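Local structure of RabGDI protein (Plasmodium falciparum 3D7, 3P1W) at residues A[447-450]-A[451-455]; A[434-438]-A[439-443]; A[100-103]-A[104-108]; A[306-310]-A[311-315]. The protein probably acts as a Rab GDP-dissociation inhibitor, binding Rab GTPases in their GDP-bound state and so regulating vesicle transport. All blocks are in the same frame, centred on the assembly; numbering follows the deposited sequence. Where two conformers were deposited one is given.

Interaction 1: residues A[447-450]-A[451-455]; sequences LQIW and ENLWG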
# COMPACT_ATOMS: atom_id res chain seq x y z
N LEU A 447 -11.46 -3.88 -4.40
CA LEU A 447 -12.73 -3.28 -4.82
C LEU A 447 -13.19 -3.74 -6.20
O LEU A 447 -14.38 -3.95 -6.42
CB LEU A 447 -12.67 -1.76 -4.77
CG LEU A 447 -12.68 -1.21 -3.34
CD1 LEU A 447 -12.48 0.29 -3.38
CD2 LEU A 447 -13.99 -1.57 -2.61
N GLN A 448 -12.25 -3.89 -7.14
CA GLN A 448 -12.55 -4.41 -8.47
C GLN A 448 -13.05 -5.86 -8.35
O GLN A 448 -14.05 -6.24 -8.97
CB GLN A 448 -11.31 -4.33 -9.38
CG GLN A 448 -11.57 -4.53 -10.89
CD GLN A 448 -10.28 -4.58 -11.73
OE1 GLN A 448 -9.55 -5.57 -11.72
NE2 GLN A 448 -10.01 -3.51 -12.45
N ILE A 449 -12.38 -6.68 -7.55
CA ILE A 449 -12.85 -8.05 -7.32
C ILE A 449 -14.29 -8.03 -6.76
O ILE A 449 -15.17 -8.70 -7.31
CB ILE A 449 -11.91 -8.83 -6.40
CG1 ILE A 449 -10.59 -9.10 -7.14
CG2 ILE A 449 -12.60 -10.12 -5.91
CD1 ILE A 449 -9.48 -9.68 -6.26
N TRP A 450 -14.53 -7.23 -5.71
CA TRP A 450 -15.88 -7.10 -5.14
C TRP A 450 -16.96 -6.73 -6.17
O TRP A 450 -18.02 -7.38 -6.25
CB TRP A 450 -15.91 -6.10 -3.97
CG TRP A 450 -17.27 -6.02 -3.34
CD1 TRP A 450 -18.30 -5.16 -3.66
CD2 TRP A 450 -17.78 -6.87 -2.31
NE1 TRP A 450 -19.41 -5.42 -2.88
CE2 TRP A 450 -19.11 -6.46 -2.04
CE3 TRP A 450 -17.23 -7.92 -1.57
CZ2 TRP A 450 -19.89 -7.08 -1.08
CZ3 TRP A 450 -18.02 -8.53 -0.60
CH2 TRP A 450 -19.33 -8.11 -0.36
N GLU A 451 -16.70 -5.69 -6.96
CA GLU A 451 -17.62 -5.25 -8.01
C GLU A 451 -18.05 -6.39 -8.93
O GLU A 451 -19.22 -6.49 -9.33
CB GLU A 451 -16.99 -4.13 -8.86
CG GLU A 451 -17.85 -3.68 -10.07
CD GLU A 451 -17.28 -2.46 -10.83
OE1 GLU A 451 -16.09 -2.14 -10.68
OE2 GLU A 451 -18.04 -1.82 -11.58
N ASN A 452 -17.08 -7.24 -9.29
CA ASN A 452 -17.29 -8.30 -10.28
C ASN A 452 -17.81 -9.60 -9.71
O ASN A 452 -18.32 -10.44 -10.46
CB ASN A 452 -16.00 -8.53 -11.06
CG ASN A 452 -15.71 -7.40 -12.02
OD1 ASN A 452 -16.43 -7.22 -12.99
ND2 ASN A 452 -14.68 -6.62 -11.75
N LEU A 453 -17.69 -9.77 -8.39
CA LEU A 453 -18.32 -10.89 -7.71
C LEU A 453 -19.83 -10.72 -7.74
O LEU A 453 -20.54 -11.66 -8.04
CB LEU A 453 -17.91 -10.96 -6.23
CG LEU A 453 -16.52 -11.42 -5.78
CD1 LEU A 453 -16.41 -11.21 -4.27
CD2 LEU A 453 -16.27 -12.87 -6.12
N TRP A 454 -20.31 -9.53 -7.43
CA TRP A 454 -21.76 -9.30 -7.30
C TRP A 454 -22.32 -8.29 -8.29
O TRP A 454 -23.52 -7.99 -8.25
CB TRP A 454 -22.09 -8.89 -5.87
CG TRP A 454 -21.40 -9.77 -4.87
CD1 TRP A 454 -20.43 -9.40 -3.98
CD2 TRP A 454 -21.61 -11.18 -4.67
NE1 TRP A 454 -20.03 -10.49 -3.23
CE2 TRP A 454 -20.75 -11.59 -3.64
CE3 TRP A 454 -22.46 -12.12 -5.26
CZ2 TRP A 454 -20.70 -12.91 -3.18
CZ3 TRP A 454 -22.41 -13.43 -4.81
CH2 TRP A 454 -21.54 -13.81 -3.78
N GLY A 455 -21.48 -7.75 -9.17
CA GLY A 455 -21.95 -6.86 -10.24
C GLY A 455 -22.27 -5.45 -9.78
O GLY A 455 -22.78 -4.63 -10.56
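The last turns of helix 440-454 end here, and W450 and W454, four residues apart, meet in a T-shaped (edge-to-face) pair in the modelled conformer, one of two for W454. The six-membered ring of W450 and the five-membered ring of W454 have centroids 4.7 Å apart and planes at 69°, which establishes the geometry. W450 CG lies anti to the backbone N, while W454 CG is turned beside its own N. These torsions bring W454 CD1 over one face of W450, 3.8 Å from W450 CZ2. W454 NE1, buried by the contact, has no polar partner in the model. The indole of W454 also makes a cation-pi contact with K44, and W450 packs on L38 and L39 of helix 30-41. On the adjoining flank I449 and L453 lie side by side, with I449 CG2 4.1 Å from L453 CG, and both touch F428 of strand 427-429. On the more polar side Q448 O receives two donors from N452, which approach opposite faces of its carbonyl plane. The backbone N452 N is 3.2 Å from Q448 O. The side-chain N452 ND2 comes closer, 2.9 Å from Q448 O, and sits 41° above that plane in a bent bond.

Interaction 2: residues A[434-438]-A[439-443]; sequences DATSH and FETAT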
# COMPACT_ATOMS: atom_id res chain seq x y z
N ASP A 434 2.02 -4.44 -5.06
CA ASP A 434 3.02 -3.62 -5.80
C ASP A 434 3.95 -2.85 -4.87
O ASP A 434 3.85 -2.91 -3.64
CB ASP A 434 2.29 -2.72 -6.82
CG ASP A 434 1.53 -1.59 -6.18
OD1 ASP A 434 1.83 -1.20 -5.03
OD2 ASP A 434 0.61 -1.04 -6.83
N ALA A 435 4.91 -2.15 -5.48
CA ALA A 435 5.95 -1.47 -4.74
C ALA A 435 5.47 -0.25 -3.94
O ALA A 435 6.24 0.25 -3.12
CB ALA A 435 7.09 -1.01 -5.73
N THR A 436 4.25 0.23 -4.15
CA THR A 436 3.84 1.50 -3.48
C THR A 436 3.90 1.35 -1.94
O THR A 436 3.67 0.28 -1.42
CB THR A 436 2.46 1.98 -3.93
OG1 THR A 436 1.46 1.00 -3.61
CG2 THR A 436 2.43 2.23 -5.46
N SER A 437 4.13 2.45 -1.25
CA SER A 437 4.34 2.47 0.20
C SER A 437 3.01 2.74 0.93
O SER A 437 2.97 2.85 2.17
CB SER A 437 5.37 3.56 0.51
OG SER A 437 5.03 4.76 -0.17
N HIS A 438 1.95 2.90 0.16
CA HIS A 438 0.63 3.14 0.69
C HIS A 438 -0.34 2.15 0.09
O HIS A 438 0.00 1.38 -0.85
CB HIS A 438 0.17 4.60 0.46
CG HIS A 438 0.41 5.12 -0.93
ND1 HIS A 438 -0.48 4.93 -1.96
CD2 HIS A 438 1.43 5.85 -1.44
CE1 HIS A 438 -0.02 5.51 -3.05
NE2 HIS A 438 1.15 6.08 -2.77
N PHE A 439 -1.58 2.17 0.58
CA PHE A 439 -2.47 1.01 0.39
C PHE A 439 -3.42 1.12 -0.82
O PHE A 439 -4.12 0.16 -1.15
CB PHE A 439 -3.28 0.79 1.67
CG PHE A 439 -3.54 -0.65 2.00
CD1 PHE A 439 -2.79 -1.28 2.98
CD2 PHE A 439 -4.61 -1.34 1.41
CE1 PHE A 439 -3.04 -2.60 3.31
CE2 PHE A 439 -4.86 -2.65 1.71
CZ PHE A 439 -4.08 -3.30 2.66
N GLU A 440 -3.46 2.27 -1.47
CA GLU A 440 -4.54 2.55 -2.44
C GLU A 440 -4.67 1.48 -3.53
O GLU A 440 -5.78 1.02 -3.83
CB GLU A 440 -4.36 3.91 -3.14
CG GLU A 440 -5.52 4.20 -4.08
CD GLU A 440 -5.27 5.29 -5.08
OE1 GLU A 440 -4.22 5.98 -4.99
OE2 GLU A 440 -6.14 5.45 -5.96
N THR A 441 -3.56 1.12 -4.14
CA THR A 441 -3.62 0.19 -5.26
C THR A 441 -4.09 -1.21 -4.82
O THR A 441 -4.73 -1.92 -5.60
CB THR A 441 -2.30 0.14 -6.04
OG1 THR A 441 -1.25 -0.32 -5.20
CG2 THR A 441 -1.96 1.54 -6.61
N ALA A 442 -3.79 -1.61 -3.58
CA ALA A 442 -4.31 -2.85 -3.04
C ALA A 442 -5.80 -2.75 -2.86
O ALA A 442 -6.53 -3.68 -3.20
CB ALA A 442 -3.65 -3.21 -1.72
N THR A 443 -6.26 -1.65 -2.27
CA THR A 443 -7.71 -1.45 -2.06
C THR A 443 -8.44 -1.42 -3.41
O THR A 443 -9.54 -2.02 -3.55
CB THR A 443 -8.00 -0.16 -1.28
OG1 THR A 443 -7.18 -0.13 -0.10
CG2 THR A 443 -9.50 -0.09 -0.87
O HOH W 1 -0.50 -3.37 -3.87
O HOH W 2 -1.00 2.44 -3.51
O HOH W 3 -0.96 -0.60 -2.54
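D434 and T441 join the loop before helix 440-454 to its first turn through a short hydrogen bond, in which T441 OG1 donates to D434 OD2 over 2.6 Å. The aspartate starts well placed, since the bond from CA to CB already points toward the helix start. From CB, CG is set between the backbone N and the carbonyl carbon (chi1 71°), which places OD2 beside T441 OG1. CG itself comes 3.2 Å from T441 OG1, and the two oxygens divide the work. OD2 is met by that hydroxyl on its syn side, 33° out of the carboxylate plane, and also lies 3.6 Å from T441 CG2. OD1 turns back into its own loop and takes T436 OG1 on its syn lone pair at 2.6 Å. It also takes T436 N at 2.9 Å from above the plane, the bond that defines an Asx turn. Two waters bridge the segments: one donates to T436 OG1 and accepts from T441 N, while another donates to both H438 O and T441 OG1 and accepts from A442 N. K94 forms a salt bridge with D434 OD1, and E440 pairs with R232. Beyond the turn, F439 packs on L30 and I34 of helix 30-41, while T436 and S437 touch Y362 of strand 361-367.

Interaction 3: residues A[100-103]-A[104-108]; sequences GNLV and KILKK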
# COMPACT_ATOMS: atom_id res chain seq x y z
N GLY A 100 -8.93 7.56 2.59
CA GLY A 100 -9.09 6.56 1.55
C GLY A 100 -10.16 5.54 1.89
O GLY A 100 -10.78 5.57 2.96
N ASN A 101 -10.32 4.58 0.98
CA ASN A 101 -11.35 3.56 1.06
C ASN A 101 -11.10 2.41 2.03
O ASN A 101 -12.08 1.84 2.53
CB ASN A 101 -11.65 3.03 -0.34
CG ASN A 101 -12.27 4.09 -1.23
OD1 ASN A 101 -12.98 4.96 -0.75
ND2 ASN A 101 -12.00 4.04 -2.52
N LEU A 102 -9.84 2.05 2.29
CA LEU A 102 -9.60 0.97 3.25
C LEU A 102 -10.16 1.37 4.60
O LEU A 102 -10.78 0.55 5.28
CB LEU A 102 -8.12 0.61 3.40
CG LEU A 102 -7.91 -0.47 4.48
CD1 LEU A 102 -8.68 -1.74 4.17
CD2 LEU A 102 -6.41 -0.78 4.69
N VAL A 103 -9.95 2.63 4.98
CA VAL A 103 -10.50 3.13 6.24
C VAL A 103 -12.02 2.99 6.25
O VAL A 103 -12.58 2.56 7.25
CB VAL A 103 -10.05 4.56 6.54
CG1 VAL A 103 -10.89 5.18 7.67
CG2 VAL A 103 -8.57 4.57 6.91
N LYS A 104 -12.67 3.31 5.13
CA LYS A 104 -14.13 3.19 5.04
C LYS A 104 -14.57 1.74 5.17
O LYS A 104 -15.54 1.44 5.85
CB LYS A 104 -14.66 3.80 3.72
CG LYS A 104 -14.42 5.29 3.61
CD LYS A 104 -14.82 5.85 2.25
CE LYS A 104 -14.55 7.35 2.20
NZ LYS A 104 -15.09 8.02 0.99
N ILE A 105 -13.83 0.84 4.52
CA ILE A 105 -14.09 -0.59 4.60
C ILE A 105 -13.94 -1.11 6.02
O ILE A 105 -14.78 -1.90 6.49
CB ILE A 105 -13.16 -1.39 3.67
CG1 ILE A 105 -13.58 -1.19 2.22
CG2 ILE A 105 -13.20 -2.87 4.00
CD1 ILE A 105 -12.53 -1.69 1.21
N LEU A 106 -12.89 -0.67 6.72
CA LEU A 106 -12.67 -1.11 8.09
C LEU A 106 -13.77 -0.57 9.01
O LEU A 106 -14.11 -1.23 9.98
CB LEU A 106 -11.29 -0.67 8.61
CG LEU A 106 -10.09 -1.35 7.95
CD1 LEU A 106 -8.82 -0.59 8.24
CD2 LEU A 106 -9.96 -2.79 8.39
N LYS A 107 -14.29 0.62 8.71
CA LYS A 107 -15.40 1.18 9.48
C LYS A 107 -16.65 0.33 9.26
O LYS A 107 -17.27 -0.14 10.22
CB LYS A 107 -15.71 2.63 9.06
CG LYS A 107 -14.56 3.63 9.28
CD LYS A 107 -14.78 4.54 10.46
CE LYS A 107 -13.70 5.60 10.55
NZ LYS A 107 -13.91 6.44 11.78
N LYS A 108 -17.01 0.14 8.00
CA LYS A 108 -18.20 -0.63 7.64
C LYS A 108 -18.22 -2.03 8.27
O LYS A 108 -19.25 -2.45 8.81
CB LYS A 108 -18.29 -0.76 6.11
CG LYS A 108 -19.38 -1.72 5.63
CD LYS A 108 -19.39 -1.86 4.12
CE LYS A 108 -19.97 -0.63 3.44
NZ LYS A 108 -21.41 -0.50 3.71
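With chi1 at 176°, L102 swings its CG to the far side of the CA-CB bond from the backbone N, whereas L106, at -68°, sets CG opposite the carbonyl carbon instead. Four residues apart on helix 101-108, the two leucines therefore converge at an angle, and L102 CG comes within 3.9 Å of L106 CD1. The same turn of L106 lays its CG against the carbonyl oxygen L102 O. That oxygen also accepts L106 N at 2.8 Å, one of three successive i to i+4 bonds that identify the segment as alpha-helical. The others run from I105 N to N101 O at 2.8 Å and from K107 N to V103 O at 3.0 Å. V103 and K107 lie side by side and point the same way, with K107 exposed. K107 bends at its second torsion (-105°), and its CE then passes 4.0 Å from V103 CG1, a loose carbon-carbon contact. K104 stays extended and crosses N101, its CD 3.6 Å from N101 OD1, so the aliphatic shaft does the touching. The helix is covered on several sides: L102 and I105 pack on I34 of helix 30-41, I105 also meets L446 of helix 440-454, and L102 and V103 rest on I96 of strand 96-97.

Interaction 4: residues A[306-310]-A[311-315]; sequences VICDP and SYVMH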
# COMPACT_ATOMS: atom_id res chain seq x y z
N VAL A 306 -14.62 -18.70 -5.72
CA VAL A 306 -13.39 -18.74 -4.97
C VAL A 306 -12.69 -17.37 -5.11
O VAL A 306 -12.73 -16.76 -6.17
CB VAL A 306 -12.45 -19.85 -5.50
CG1 VAL A 306 -11.02 -19.71 -4.95
CG2 VAL A 306 -12.99 -21.23 -5.17
N ILE A 307 -12.07 -16.92 -4.03
CA ILE A 307 -11.12 -15.77 -4.09
C ILE A 307 -9.81 -16.29 -3.61
O ILE A 307 -9.76 -16.95 -2.57
CB ILE A 307 -11.58 -14.59 -3.20
CG1 ILE A 307 -12.92 -14.04 -3.67
CG2 ILE A 307 -10.52 -13.45 -3.20
CD1 ILE A 307 -13.65 -13.22 -2.56
N CYS A 308 -8.73 -16.03 -4.34
CA CYS A 308 -7.45 -16.52 -3.89
C CYS A 308 -6.32 -15.66 -4.39
O CYS A 308 -6.50 -14.88 -5.31
CB CYS A 308 -7.24 -17.96 -4.34
SG CYS A 308 -7.16 -18.22 -6.12
N ASP A 309 -5.17 -15.81 -3.77
CA ASP A 309 -3.96 -15.14 -4.29
C ASP A 309 -3.32 -16.00 -5.39
O ASP A 309 -3.69 -17.16 -5.58
CB ASP A 309 -3.04 -14.77 -3.14
CG ASP A 309 -2.32 -15.94 -2.52
OD1 ASP A 309 -1.40 -16.49 -3.15
OD2 ASP A 309 -2.62 -16.23 -1.36
N PRO A 310 -2.35 -15.44 -6.13
CA PRO A 310 -1.80 -16.13 -7.27
C PRO A 310 -1.14 -17.48 -6.96
O PRO A 310 -1.11 -18.37 -7.83
CB PRO A 310 -0.78 -15.11 -7.85
CG PRO A 310 -1.33 -13.81 -7.48
CD PRO A 310 -1.86 -14.04 -6.06
N SER A 311 -0.68 -17.68 -5.73
CA SER A 311 -0.01 -18.92 -5.38
C SER A 311 -0.93 -20.13 -5.43
O SER A 311 -0.43 -21.26 -5.49
CB SER A 311 0.65 -18.86 -3.99
OG SER A 311 -0.27 -18.87 -2.94
N TYR A 312 -2.24 -19.91 -5.38
CA TYR A 312 -3.22 -21.01 -5.41
C TYR A 312 -3.67 -21.42 -6.80
O TYR A 312 -4.40 -22.44 -6.95
CB TYR A 312 -4.42 -20.67 -4.51
CG TYR A 312 -4.06 -20.74 -3.07
CD1 TYR A 312 -4.09 -21.94 -2.36
CD2 TYR A 312 -3.67 -19.57 -2.38
CE1 TYR A 312 -3.75 -21.99 -1.01
CE2 TYR A 312 -3.32 -19.62 -1.05
CZ TYR A 312 -3.35 -20.83 -0.37
OH TYR A 312 -2.97 -20.84 0.97
N VAL A 313 -3.19 -20.72 -7.83
CA VAL A 313 -3.60 -21.00 -9.20
C VAL A 313 -2.43 -21.20 -10.13
O VAL A 313 -2.56 -21.06 -11.35
CB VAL A 313 -4.54 -19.88 -9.75
CG1 VAL A 313 -5.88 -19.84 -8.99
CG2 VAL A 313 -3.85 -18.47 -9.72
N MET A 314 -1.30 -21.61 -9.57
CA MET A 314 -0.09 -21.76 -10.38
C MET A 314 -0.17 -22.97 -11.32
O MET A 314 0.60 -23.03 -12.28
CB MET A 314 1.14 -21.89 -9.49
CG MET A 314 1.46 -20.67 -8.70
SD MET A 314 2.00 -19.30 -9.73
CE MET A 314 3.69 -19.82 -10.00
N HIS A 315 -1.09 -23.89 -11.02
CA HIS A 315 -1.37 -25.06 -11.85
C HIS A 315 -2.48 -24.87 -12.89
O HIS A 315 -2.70 -25.74 -13.73
CB HIS A 315 -1.73 -26.26 -10.96
CG HIS A 315 -2.91 -26.04 -10.06
ND1 HIS A 315 -3.05 -24.92 -9.26
CD2 HIS A 315 -3.98 -26.83 -9.81
CE1 HIS A 315 -4.17 -25.04 -8.56
NE2 HIS A 315 -4.75 -26.19 -8.87
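D309 OD1 is gripped by two donors of S311 in an Asx turn at the end of strand 305-308, where the chain enters a short 3-10 segment. S311 OG comes on the syn side at 2.6 Å, 19° out of the carboxylate plane, and S311 N on the anti side at 2.9 Å, 25° out of it. The backbone bond, to the N two residues on, meets the definition of the turn. A first torsion of 73° tucks the D309 carboxylate back over its own main chain, the setting that folds the acid over this N-H. The chain then continues by i to i+3 bonds: Y312 N donates to D309 O and V313 N to P310 O, each at 3.1 Å. R51 donates its backbone N-H to Y312 OH and a guanidinium N-H to S311 OG, and makes a cation-pi contact with the Y312 ring. The other carboxylate oxygen, D309 OD2, sits at the edge of that ring near its plane, 3.5 Å from Y312 CE2. C308, the last residue of the strand, packs against the segment that follows: its CB lies on Y312 CB at 3.9 Å, and its sulfur SG is 3.5 Å from V313 CG1.

Along the chain the order is interaction 3, interaction 4, interaction 2 and interaction 1. The last two lie in series on helix 440-454, one at its start and one at its end, with centres 19 Å apart. Helix 101-108 of interaction 3 lies against that helix: T443 and F439 of interaction 2 touch L102, and L447 of interaction 1 touches N101 and I105. At the far end L453 CD1 meets I307 CD1 at 3.8 Å, joining interaction 1 to strand 305-308 of interaction 4. Interactions 3 and 4 do not touch; their centres are 25 Å apart. Helix 440-454 thus spans from helix 101-108 to the mixed sheet that contains strand 305-308, bringing together parts distant in sequence.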